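Local structure of 5'-methylthioadenosine nucleosidase / s-adenosylhomocysteine nucleosidase (Brucella melitensis bv. 1, 4PR3) at residues 41-44 with 50-53; 62-67 with 170-175; 107-112 with 164-169. The protein is a nucleosidase of the phosphorylase superfamily, built from two subunits and carrying adenine in a pocket lined by strands and loops of its alpha/beta fold. All blocks are in the same frame, centred on the assembly; numbering follows the deposited sequence.

Contact 1 (41-44 with 50-53); sequences AEYG and LFTP
Tyr43 and Pro53 are the residues whose CA atoms come nearest between 41-44 and 50-53, yet these are still 8.3 Å apart. Both segments are largely irregular here, and with no backbone pairing between them it is the tyrosine side chain that closes the distance. With CG anti to the backbone N (chi1 -176°), its ring extends from the first loop toward the second, and the phenol reaches the main chain there. Tyr43 OH donates a hydrogen bond to Phe51 O, the two atoms 2.5 Å apart. The hydroxyl lies in the carbonyl plane, with a C=O...O angle of 154°, and so fixes the peptide carbonyl between Phe51 and Thr52. Pro53 meets the same ring over one face. Its CD makes a CH-pi contact, 3.7 Å from the ring centroid and 27° off the normal. The displacement is toward the phenol end, where Pro53 CD comes to 3.3 Å from Tyr43 CZ. Proline suits this place because its ring presents compact, apolar CH2 groups, and CD, bonded to the backbone nitrogen, carries hydrogens that can point into the pi face.

The two loops bracket the short helix 45-50, which links strand 31-37 to its parallel neighbour 54-55. This is a small beta-alpha-beta crossover, and Tyr43 bridges the way into its helix and the way out.

Phe51 adds a lesser apolar touch, CE1 to Tyr43 CE1 at 4.2 Å. The phenylalanine is buried, as befits its stack on Tyr35 and its packing against Val218 of helix 207-226. Thr52, by contrast, turns its CB away from the tyrosine and is exposed, where a hydroxyl can meet solvent. Met37 of strand 31-37 packs against both Tyr43 and Pro53. Glu42, beside the tyrosine, accepts a hydrogen bond at OE1 from the backbone N of Ser89, a residue of the adenine pocket.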
ATOM      1  N   ALA A  41     -14.713   3.052  13.900  1.00 43.70           N
ATOM      2  CA  ALA A  41     -14.563   3.127  15.349  1.00 41.35           C
ATOM      3  C   ALA A  41     -14.044   4.492  15.802  1.00 42.99           C
ATOM      4  O   ALA A  41     -14.415   4.990  16.867  1.00 46.36           O
ATOM      5  CB  ALA A  41     -13.645   2.018  15.841  1.00 34.17           C
ATOM      6  N   GLU A  42     -13.188   5.094  14.986  1.00 36.71           N
ATOM      7  CA  GLU A  42     -12.576   6.374  15.327  1.00 38.55           C
ATOM      8  C   GLU A  42     -13.517   7.550  15.067  1.00 38.73           C
ATOM      9  O   GLU A  42     -13.277   8.662  15.538  1.00 42.78           O
ATOM     10  CB  GLU A  42     -11.285   6.566  14.528  1.00 40.11           C
ATOM     11  CG  GLU A  42     -10.221   5.506  14.760  1.00 28.29           C
ATOM     12  CD  GLU A  42      -9.130   5.563  13.712  1.00 26.20           C
ATOM     13  OE1 GLU A  42      -7.937   5.535  14.083  1.00 21.98           O
ATOM     14  OE2 GLU A  42      -9.470   5.634  12.511  1.00 29.55           O
ATOM     15  N   TYR A  43     -14.589   7.293  14.323  1.00 36.77           N
ATOM     16  CA  TYR A  43     -15.512   8.343  13.902  1.00 31.16           C
ATOM     17  C   TYR A  43     -16.659   8.459  14.899  1.00 33.11           C
ATOM     18  O   TYR A  43     -17.525   7.589  14.971  1.00 35.18           O
ATOM     19  CB  TYR A  43     -16.044   8.003  12.507  1.00 31.25           C
ATOM     20  CG  TYR A  43     -16.941   9.039  11.868  1.00 30.81           C
ATOM     21  CD1 TYR A  43     -16.548  10.368  11.771  1.00 31.08           C
ATOM     22  CD2 TYR A  43     -18.166   8.679  11.324  1.00 28.60           C
ATOM     23  CE1 TYR A  43     -17.365  11.312  11.173  1.00 28.02           C
ATOM     24  CE2 TYR A  43     -18.985   9.613  10.723  1.00 25.42           C
ATOM     25  CZ  TYR A  43     -18.582  10.927  10.652  1.00 27.62           C
ATOM     26  OH  TYR A  43     -19.397  11.855  10.051  1.00 30.44           O
ATOM     27  N   GLY A  44     -16.664   9.551  15.659  1.00 34.65           N
ATOM     28  CA  GLY A  44     -17.615   9.733  16.741  1.00 34.41           C
ATOM     29  C   GLY A  44     -18.676  10.789  16.498  1.00 35.50           C
ATOM     30  O   GLY A  44     -18.924  11.187  15.362  1.00 35.97           O
ATOM     31  N   LEU A  50     -19.033  17.712  11.914  1.00 24.96           N
ATOM     32  CA  LEU A  50     -18.164  18.444  10.991  1.00 19.31           C
ATOM     33  C   LEU A  50     -18.157  17.944   9.543  1.00 20.82           C
ATOM     34  O   LEU A  50     -18.170  18.747   8.613  1.00 20.45           O
ATOM     35  CB  LEU A  50     -16.737  18.495  11.539  1.00 19.09           C
ATOM     36  CG  LEU A  50     -16.604  19.147  12.917  1.00 20.55           C
ATOM     37  CD1 LEU A  50     -15.197  18.987  13.457  1.00 19.32           C
ATOM     38  CD2 LEU A  50     -16.991  20.613  12.852  1.00 19.33           C
ATOM     39  N   PHE A  51     -18.128  16.627   9.344  1.00 22.23           N
ATOM     40  CA  PHE A  51     -18.007  16.082   7.992  1.00 19.79           C
ATOM     41  C   PHE A  51     -18.448  14.627   7.858  1.00 23.63           C
ATOM     42  O   PHE A  51     -18.773  13.966   8.846  1.00 24.59           O
ATOM     43  CB  PHE A  51     -16.554  16.192   7.520  1.00 19.37           C
ATOM     44  CG  PHE A  51     -15.568  15.520   8.435  1.00 18.88           C
ATOM     45  CD1 PHE A  51     -15.314  14.162   8.330  1.00 20.86           C
ATOM     46  CD2 PHE A  51     -14.896  16.247   9.403  1.00 18.42           C
ATOM     47  CE1 PHE A  51     -14.414  13.541   9.179  1.00 22.19           C
ATOM     48  CE2 PHE A  51     -13.996  15.633  10.254  1.00 17.00           C
ATOM     49  CZ  PHE A  51     -13.752  14.279  10.141  1.00 18.84           C
ATOM     50  N   THR A  52     -18.434  14.139   6.619  1.00 21.03           N
ATOM     51  CA  THR A  52     -18.639  12.723   6.327  1.00 21.97           C
ATOM     52  C   THR A  52     -17.382  12.153   5.673  1.00 21.30           C
ATOM     53  O   THR A  52     -17.055  12.499   4.537  1.00 16.70           O
ATOM     54  CB  THR A  52     -19.839  12.494   5.389  1.00 25.83           C
ATOM     55  OG1 THR A  52     -21.001  13.139   5.921  1.00 24.34           O
ATOM     56  CG2 THR A  52     -20.114  11.003   5.236  1.00 20.90           C
ATOM     57  N   PRO A  53     -16.665  11.284   6.398  1.00 22.71           N
ATOM     58  CA  PRO A  53     -15.393  10.720   5.936  1.00 19.44           C
ATOM     59  C   PRO A  53     -15.540   9.609   4.899  1.00 19.59           C
ATOM     60  O   PRO A  53     -16.482   8.821   4.946  1.00 18.73           O
ATOM     61  CB  PRO A  53     -14.789  10.145   7.218  1.00 18.77           C
ATOM     62  CG  PRO A  53     -15.971   9.765   8.035  1.00 21.64           C
ATOM     63  CD  PRO A  53     -17.025  10.801   7.742  1.00 21.81           C
TER

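Contact 2 (62-67 with 170-175); sequences EAAVNL and TYACLR
Ala172 is the bump that sets this fit, and its hollow lies between Ala63 and Ala64. Its CB is 3.9 Å from both Ala63 CB and Ala64 N, and 4.1 Å from Ala64 CB. Three small side chains therefore meet where the backbones come nearest, and Ala64 CA lies only 4.9 Å from Ala172 CA. Methyl groups on both sides let the segment axes approach to 8.0 Å, at a crossing angle of -32°.

One turn beyond Ala63 a longer residue spans the gap. Leu67 holds CG anti to its backbone nitrogen (chi1 -169°), which sends CD2 across to the root of Cys173, 3.7 Å from its CA and 3.8 Å from its CB. The contact is apolar throughout. It joins helices 60-76 and 170-180 of the alpha/beta fold, the second resting on strands 83-91 and 100-108 through Cys173 and Leu174. Thiol and leucine suit such a buried, apolar setting. Helix 60-76 also meets the second subunit: Ala64 packs on Val65 of that subunit. Between the chains, Glu62 pairs in a salt bridge with Arg175 of the second subunit, and Arg175 of this chain returns the exchange with Glu62 of the other.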
ATOM      1  N   GLU A  62      -4.446  -1.444   2.038  1.00  7.79           N
ATOM      2  CA  GLU A  62      -5.858  -1.084   1.929  1.00  8.32           C
ATOM      3  C   GLU A  62      -6.019   0.412   1.716  1.00  9.05           C
ATOM      4  O   GLU A  62      -6.825   0.847   0.896  1.00  9.13           O
ATOM      5  CB  GLU A  62      -6.642  -1.520   3.170  1.00  9.32           C
ATOM      6  CG  GLU A  62      -6.741  -3.026   3.344  1.00 11.59           C
ATOM      7  CD  GLU A  62      -7.161  -3.728   2.069  1.00 14.43           C
ATOM      8  OE1 GLU A  62      -8.210  -3.351   1.500  1.00 16.12           O
ATOM      9  OE2 GLU A  62      -6.435  -4.650   1.629  1.00 10.81           O
ATOM     10  N   ALA A  63      -5.241   1.193   2.457  1.00 11.24           N
ATOM     11  CA  ALA A  63      -5.288   2.647   2.367  1.00  9.08           C
ATOM     12  C   ALA A  63      -4.845   3.142   0.997  1.00  9.77           C
ATOM     13  O   ALA A  63      -5.477   4.024   0.411  1.00 10.02           O
ATOM     14  CB  ALA A  63      -4.430   3.271   3.451  1.00  7.78           C
ATOM     15  N   ALA A  64      -3.754   2.573   0.492  1.00  6.98           N
ATOM     16  CA  ALA A  64      -3.223   2.960  -0.807  1.00  7.25           C
ATOM     17  C   ALA A  64      -4.181   2.605  -1.940  1.00  9.30           C
ATOM     18  O   ALA A  64      -4.438   3.421  -2.818  1.00  8.56           O
ATOM     19  CB  ALA A  64      -1.873   2.312  -1.040  1.00  7.26           C
ATOM     20  N   VAL A  65      -4.708   1.385  -1.913  1.00  8.65           N
ATOM     21  CA  VAL A  65      -5.597   0.927  -2.970  1.00  9.00           C
ATOM     22  C   VAL A  65      -6.900   1.726  -2.996  1.00  9.84           C
ATOM     23  O   VAL A  65      -7.319   2.207  -4.048  1.00 12.40           O
ATOM     24  CB  VAL A  65      -5.900  -0.586  -2.851  1.00  9.28           C
ATOM     25  CG1 VAL A  65      -7.015  -0.989  -3.808  1.00  7.99           C
ATOM     26  CG2 VAL A  65      -4.647  -1.407  -3.121  1.00  5.48           C
ATOM     27  N   ASN A  66      -7.527   1.878  -1.834  1.00  8.32           N
ATOM     28  CA  ASN A  66      -8.800   2.586  -1.745  1.00  9.06           C
ATOM     29  C   ASN A  66      -8.722   4.079  -2.066  1.00  9.89           C
ATOM     30  O   ASN A  66      -9.598   4.615  -2.740  1.00 11.48           O
ATOM     31  CB  ASN A  66      -9.445   2.377  -0.372  1.00  9.05           C
ATOM     32  CG  ASN A  66     -10.015   0.983  -0.203  1.00 11.35           C
ATOM     33  OD1 ASN A  66     -10.451   0.355  -1.171  1.00  9.45           O
ATOM     34  ND2 ASN A  66     -10.015   0.490   1.032  1.00 10.00           N
ATOM     35  N   LEU A  67      -7.680   4.751  -1.587  1.00  9.85           N
ATOM     36  CA  LEU A  67      -7.560   6.190  -1.809  1.00 10.88           C
ATOM     37  C   LEU A  67      -7.108   6.524  -3.226  1.00 12.09           C
ATOM     38  O   LEU A  67      -7.561   7.510  -3.805  1.00 18.31           O
ATOM     39  CB  LEU A  67      -6.634   6.841  -0.780  1.00 11.75           C
ATOM     40  CG  LEU A  67      -6.632   8.374  -0.757  1.00 13.17           C
ATOM     41  CD1 LEU A  67      -8.040   8.926  -0.547  1.00 13.54           C
ATOM     42  CD2 LEU A  67      -5.688   8.902   0.311  1.00 12.25           C
ATOM     43  N   THR A 170      -1.333   6.738   7.153  1.00 12.24           N
ATOM     44  CA  THR A 170      -0.957   8.040   6.602  1.00 10.04           C
ATOM     45  C   THR A 170       0.063   8.047   5.459  1.00  8.73           C
ATOM     46  O   THR A 170      -0.164   8.714   4.452  1.00 10.03           O
ATOM     47  CB  THR A 170      -0.458   8.966   7.724  1.00  8.18           C
ATOM     48  OG1 THR A 170      -1.464   9.059   8.738  1.00  8.54           O
ATOM     49  CG2 THR A 170      -0.151  10.358   7.189  1.00  9.82           C
ATOM     50  N   TYR A 171       1.166   7.317   5.592  1.00  8.47           N
ATOM     51  CA  TYR A 171       2.167   7.299   4.522  1.00  7.67           C
ATOM     52  C   TYR A 171       1.581   6.780   3.208  1.00  8.69           C
ATOM     53  O   TYR A 171       1.953   7.235   2.128  1.00  8.44           O
ATOM     54  CB  TYR A 171       3.402   6.479   4.909  1.00  6.67           C
ATOM     55  CG  TYR A 171       4.423   6.379   3.797  1.00  8.15           C
ATOM     56  CD1 TYR A 171       5.429   7.330   3.663  1.00  7.11           C
ATOM     57  CD2 TYR A 171       4.377   5.338   2.876  1.00  6.47           C
ATOM     58  CE1 TYR A 171       6.356   7.245   2.642  1.00  7.03           C
ATOM     59  CE2 TYR A 171       5.295   5.248   1.856  1.00  6.57           C
ATOM     60  CZ  TYR A 171       6.282   6.202   1.742  1.00  6.54           C
ATOM     61  OH  TYR A 171       7.197   6.105   0.721  1.00  7.38           O
ATOM     62  N   ALA A 172       0.672   5.818   3.304  1.00  8.02           N
ATOM     63  CA  ALA A 172       0.010   5.293   2.121  1.00  9.26           C
ATOM     64  C   ALA A 172      -0.899   6.353   1.500  1.00 11.09           C
ATOM     65  O   ALA A 172      -1.043   6.422   0.278  1.00  9.29           O
ATOM     66  CB  ALA A 172      -0.777   4.046   2.467  1.00  8.27           C
ATOM     67  N   CYS A 173      -1.508   7.178   2.348  1.00  8.68           N
ATOM     68  CA  CYS A 173      -2.345   8.275   1.876  1.00  7.71           C
ATOM     69  C   CYS A 173      -1.503   9.297   1.132  1.00 11.63           C
ATOM     70  O   CYS A 173      -1.914   9.818   0.094  1.00 11.60           O
ATOM     71  CB  CYS A 173      -3.055   8.957   3.045  1.00  7.93           C
ATOM     72  SG  CYS A 173      -4.248   7.918   3.910  1.00 15.56           S
ATOM     73  N   LEU A 174      -0.321   9.573   1.674  1.00 10.49           N
ATOM     74  CA  LEU A 174       0.588  10.555   1.103  1.00  8.89           C
ATOM     75  C   LEU A 174       0.982  10.204  -0.322  1.00 10.29           C
ATOM     76  O   LEU A 174       0.884  11.038  -1.224  1.00 10.74           O
ATOM     77  CB  LEU A 174       1.842  10.686   1.965  1.00 11.45           C
ATOM     78  CG  LEU A 174       2.840  11.732   1.463  1.00 12.26           C
ATOM     79  CD1 LEU A 174       2.181  13.102   1.409  1.00  9.69           C
ATOM     80  CD2 LEU A 174       4.078  11.763   2.336  1.00 10.89           C
ATOM     81  N   ARG A 175       1.434   8.970  -0.520  1.00 11.58           N
ATOM     82  CA  ARG A 175       1.879   8.523  -1.836  1.00 10.76           C
ATOM     83  C   ARG A 175       0.736   8.558  -2.839  1.00  8.68           C
ATOM     84  O   ARG A 175       0.947   8.834  -4.015  1.00 10.39           O
ATOM     85  CB  ARG A 175       2.487   7.124  -1.757  1.00  8.12           C
ATOM     86  CG  ARG A 175       3.724   7.045  -0.887  1.00  8.31           C
ATOM     87  CD  ARG A 175       4.847   7.932  -1.416  1.00 10.99           C
ATOM     88  NE  ARG A 175       5.271   7.537  -2.756  1.00 12.63           N
ATOM     89  CZ  ARG A 175       5.153   8.303  -3.836  1.00 17.48           C
ATOM     90  NH1 ARG A 175       4.633   9.521  -3.740  1.00 15.17           N
ATOM     91  NH2 ARG A 175       5.561   7.852  -5.014  1.00 19.75           N
TER

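Contact 3 (107-112 with 164-169); sequences SYRDMD and DMVDME. With ADE (adenine), chain C; PO4 (phosphate ion), chain D.
Arg109 reaches Val166 with the end of its side chain, NH1 lying near CG1 and 3.6 Å from Val166 CB, the two side chains meeting at about a right angle. From CG to NE the arginine is extended, which carries the guanidinium from the beta turn after strand 100-108 to strand 165-167. There both terminal nitrogens make weak hydrogen bonds to Asp167 O, the nearer, NH2, at 3.4 Å. Firmer partners are Asn151 O for NH2 and Ser147 OG for NH1, so several acceptors share this multidentate donor.

The tightly packed side continues into the adenine pocket. Val166 turns CG2 to the base, 3.5 Å from adenine N1, and Met168, a selenomethionine in this crystal, brings CG to 3.5 Å from adenine N3. Apolar side chains suit a flat heterocycle; adenine is also hydrogen-bonded to Val153 O and Asp192 OD2. Asp167 ends the strand in an Asx turn: OD2 accepts from Glu169 N at 3.0 Å, the donor standing 74° out of the carboxylate plane, while Thr148 OG1 bonds to OD1.

At the arginine's root, near the partly exposed Ser107, the contact is looser. Ser107 OG is 3.3 Å from phosphate O1, and Arg109 CB is 3.8 Å from phosphate O2; this ion probably came from the crystallisation liquor.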
ATOM      1  N   SER A 107       6.923   8.680   7.837  1.00  5.49           N
ATOM      2  CA  SER A 107       7.856   7.707   7.296  1.00  5.66           C
ATOM      3  C   SER A 107       7.187   6.336   7.209  1.00  7.30           C
ATOM      4  O   SER A 107       6.132   6.116   7.806  1.00  6.95           O
ATOM      5  CB  SER A 107       9.125   7.651   8.147  1.00  6.99           C
ATOM      6  OG  SER A 107       8.815   7.398   9.505  1.00 15.67           O
ATOM      7  N   TYR A 108       7.798   5.431   6.450  1.00  5.42           N
ATOM      8  CA  TYR A 108       7.248   4.103   6.203  1.00  5.55           C
ATOM      9  C   TYR A 108       8.173   3.071   6.837  1.00  6.89           C
ATOM     10  O   TYR A 108       9.252   2.797   6.315  1.00  8.40           O
ATOM     11  CB  TYR A 108       7.187   3.888   4.690  1.00  6.70           C
ATOM     12  CG  TYR A 108       6.494   2.633   4.208  1.00  7.19           C
ATOM     13  CD1 TYR A 108       5.595   1.941   5.013  1.00  7.76           C
ATOM     14  CD2 TYR A 108       6.745   2.142   2.935  1.00  7.05           C
ATOM     15  CE1 TYR A 108       4.965   0.797   4.552  1.00  6.47           C
ATOM     16  CE2 TYR A 108       6.127   1.005   2.469  1.00  7.58           C
ATOM     17  CZ  TYR A 108       5.239   0.335   3.277  1.00  7.81           C
ATOM     18  OH  TYR A 108       4.631  -0.799   2.793  1.00  7.36           O
ATOM     19  N   ARG A 109       7.745   2.469   7.942  1.00  6.91           N
ATOM     20  CA  ARG A 109       8.654   1.623   8.718  1.00  6.60           C
ATOM     21  C   ARG A 109       8.755   0.197   8.191  1.00  9.51           C
ATOM     22  O   ARG A 109       9.649  -0.553   8.585  1.00 11.14           O
ATOM     23  CB  ARG A 109       8.274   1.621  10.201  1.00  6.38           C
ATOM     24  CG  ARG A 109       6.876   1.126  10.475  1.00  8.95           C
ATOM     25  CD  ARG A 109       6.595   1.030  11.961  1.00  6.63           C
ATOM     26  NE  ARG A 109       5.248   0.528  12.205  1.00  6.12           N
ATOM     27  CZ  ARG A 109       4.173   1.298  12.325  1.00  6.21           C
ATOM     28  NH1 ARG A 109       4.284   2.617  12.237  1.00  6.88           N
ATOM     29  NH2 ARG A 109       2.989   0.748  12.544  1.00  6.39           N
ATOM     30  N   ASP A 110       7.847  -0.176   7.295  1.00  7.59           N
ATOM     31  CA  ASP A 110       7.873  -1.510   6.712  1.00  8.36           C
ATOM     32  C   ASP A 110       8.910  -1.614   5.605  1.00  9.53           C
ATOM     33  O   ASP A 110       9.225  -2.707   5.146  1.00 10.50           O
ATOM     34  CB  ASP A 110       6.498  -1.894   6.166  1.00  8.67           C
ATOM     35  CG  ASP A 110       5.469  -2.071   7.258  1.00  8.99           C
ATOM     36  OD1 ASP A 110       5.872  -2.259   8.425  1.00 11.58           O
ATOM     37  OD2 ASP A 110       4.259  -2.027   6.948  1.00  6.88           O
HETATM   38  N   MSE A 111       9.449  -0.474   5.187  1.00 10.02           N
HETATM   39  CA  MSE A 111      10.371  -0.436   4.060  1.00 12.45           C
HETATM   40  C   MSE A 111      11.814  -0.537   4.531  1.00 13.16           C
HETATM   41  O   MSE A 111      12.333   0.394   5.143  1.00 12.50           O
HETATM   42  CB  MSE A 111      10.181   0.877   3.295  1.00 13.06           C
HETATM   43  CG  MSE A 111      11.237   1.163   2.238  1.00 11.90           C
HETATM   44 SE   MSE A 111      11.075   0.004   0.682  1.00 28.10          SE
HETATM   45  CE  MSE A 111      12.587  -1.144   0.992  1.00 19.69           C
ATOM     46  N   ASP A 112      12.453  -1.674   4.263  1.00 13.11           N
ATOM     47  CA  ASP A 112      13.885  -1.808   4.506  1.00 15.24           C
ATOM     48  C   ASP A 112      14.593  -2.408   3.288  1.00 15.34           C
ATOM     49  O   ASP A 112      14.466  -3.598   3.013  1.00 17.80           O
ATOM     50  CB  ASP A 112      14.114  -2.696   5.731  1.00 14.24           C
ATOM     51  CG  ASP A 112      15.529  -2.605   6.267  1.00 22.58           C
ATOM     52  OD1 ASP A 112      16.381  -1.968   5.611  1.00 20.57           O
ATOM     53  OD2 ASP A 112      15.792  -3.178   7.346  1.00 25.50           O
ATOM     54  N   ASP A 164       7.738  10.038  16.678  1.00  9.82           N
ATOM     55  CA  ASP A 164       7.036  10.296  17.933  1.00 10.00           C
ATOM     56  C   ASP A 164       5.833   9.380  18.121  1.00  8.64           C
ATOM     57  O   ASP A 164       5.529   8.964  19.238  1.00 11.16           O
ATOM     58  CB  ASP A 164       6.566  11.752  18.001  1.00 10.92           C
ATOM     59  CG  ASP A 164       7.711  12.739  17.998  1.00 11.69           C
ATOM     60  OD1 ASP A 164       8.833  12.347  18.386  1.00 12.68           O
ATOM     61  OD2 ASP A 164       7.485  13.910  17.611  1.00  9.64           O
HETATM   62  N   MSE A 165       5.141   9.082  17.028  1.00  9.68           N
HETATM   63  CA  MSE A 165       3.920   8.285  17.087  1.00 13.01           C
HETATM   64  C   MSE A 165       3.806   7.338  15.894  1.00  9.78           C
HETATM   65  O   MSE A 165       4.533   7.480  14.909  1.00  8.03           O
HETATM   66  CB  MSE A 165       2.691   9.194  17.175  1.00 10.27           C
HETATM   67  CG  MSE A 165       2.777  10.426  16.291  1.00 11.37           C
HETATM   68 SE   MSE A 165       1.107  11.432  16.157  1.00 15.67          SE
HETATM   69  CE  MSE A 165       0.838  11.882  18.004  1.00 22.68           C
ATOM     70  N   VAL A 166       2.901   6.368  15.992  1.00  8.31           N
ATOM     71  CA  VAL A 166       2.753   5.345  14.961  1.00  8.60           C
ATOM     72  C   VAL A 166       1.307   5.191  14.481  1.00  8.17           C
ATOM     73  O   VAL A 166       0.366   5.273  15.271  1.00  7.34           O
ATOM     74  CB  VAL A 166       3.274   3.965  15.452  1.00  8.27           C
ATOM     75  CG1 VAL A 166       4.756   4.034  15.776  1.00  8.03           C
ATOM     76  CG2 VAL A 166       2.489   3.491  16.664  1.00  7.63           C
ATOM     77  N   ASP A 167       1.137   4.976  13.180  1.00  7.64           N
ATOM     78  CA  ASP A 167      -0.174   4.646  12.629  1.00  8.14           C
ATOM     79  C   ASP A 167      -0.049   3.617  11.509  1.00 10.81           C
ATOM     80  O   ASP A 167       1.051   3.188  11.162  1.00 11.30           O
ATOM     81  CB  ASP A 167      -0.895   5.897  12.121  1.00  8.09           C
ATOM     82  CG  ASP A 167      -0.524   6.248  10.690  1.00  9.96           C
ATOM     83  OD1 ASP A 167       0.679   6.171  10.346  1.00  7.61           O
ATOM     84  OD2 ASP A 167      -1.440   6.597   9.909  1.00  8.17           O
HETATM   85  N   MSE A 168      -1.187   3.178  10.986  1.00 10.47           N
HETATM   86  CA  MSE A 168      -1.203   2.208   9.894  1.00 10.74           C
HETATM   87  C   MSE A 168      -1.527   2.707   8.482  1.00 11.20           C
HETATM   88  O   MSE A 168      -1.585   1.911   7.547  1.00 12.55           O
HETATM   89  CB  MSE A 168      -2.070   1.025  10.289  1.00 11.30           C
HETATM   90  CG  MSE A 168      -1.597   0.431  11.595  1.00 10.66           C
HETATM   91 SE   MSE A 168      -2.830  -0.848  12.320  1.00 29.40          SE
HETATM   92  CE  MSE A 168      -2.848  -2.092  10.814  1.00  9.92           C
ATOM     93  N   GLU A 169      -1.747   4.008   8.330  1.00 11.23           N
ATOM     94  CA  GLU A 169      -2.370   4.549   7.117  1.00 10.62           C
ATOM     95  C   GLU A 169      -1.607   5.670   6.412  1.00 10.28           C
ATOM     96  O   GLU A 169      -1.329   5.584   5.220  1.00 12.36           O
ATOM     97  CB  GLU A 169      -3.819   4.979   7.372  1.00 13.58           C
ATOM     98  CG  GLU A 169      -4.804   3.822   7.431  1.00 12.88           C
ATOM     99  CD  GLU A 169      -4.862   3.174   8.801  1.00 15.61           C
ATOM    100  OE1 GLU A 169      -4.840   3.915   9.812  1.00 15.26           O
ATOM    101  OE2 GLU A 169      -4.925   1.927   8.865  1.00 14.42           O
TER
HETATM  102  N9  ADE C 501      -3.210   3.274  15.769  1.00  8.73           N
HETATM  103  C8  ADE C 501      -3.551   3.453  17.081  1.00  9.47           C
HETATM  104  N7  ADE C 501      -2.734   2.869  17.923  1.00 10.13           N
HETATM  105  C5  ADE C 501      -1.790   2.265  17.107  1.00  8.71           C
HETATM  106  C6  ADE C 501      -0.651   1.486  17.389  1.00  9.33           C
HETATM  107  N6  ADE C 501      -0.260   1.171  18.628  1.00 11.19           N
HETATM  108  N1  ADE C 501       0.073   1.036  16.344  1.00  8.96           N
HETATM  109  C2  ADE C 501      -0.319   1.348  15.103  1.00  8.49           C
HETATM  110  N3  ADE C 501      -1.370   2.070  14.716  1.00  8.22           N
HETATM  111  C4  ADE C 501      -2.071   2.502  15.777  1.00  8.75           C
HETATM  112  P   PO4 D 502      10.758   5.083  11.890  1.00 41.26           P
HETATM  113  O1  PO4 D 502      10.652   4.831  10.403  1.00 29.44           O
HETATM  114  O2  PO4 D 502       9.745   4.221  12.601  1.00 25.45           O
HETATM  115  O3  PO4 D 502      12.146   4.726  12.374  1.00 32.10           O
HETATM  116  O4  PO4 D 502      10.471   6.541  12.178  1.00 27.57           O

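In the fold
Contact 1 comes first along the chain and is complete before contact 2 begins; contact 3 is nested within the long loop that contact 2 closes. Strands 31-37, 54-55, 100-108 and 165-167 belong to one mixed sheet, against which helix 170-180 of contact 2 packs. Contact 1 has its centre farther off, 18 Å from that of contact 2 and 23 Å from that of contact 3, though its nearest atoms are about 6 Å from contact 3, without touching. Contacts 2 and 3, 12 Å between centres, touch where Tyr171 stacks on Tyr108. The pocket residues Val166, Asp167 and Met168 lead directly into helix 170-180. Both contacts also meet the second subunit, placing pocket and dimer interface side by side.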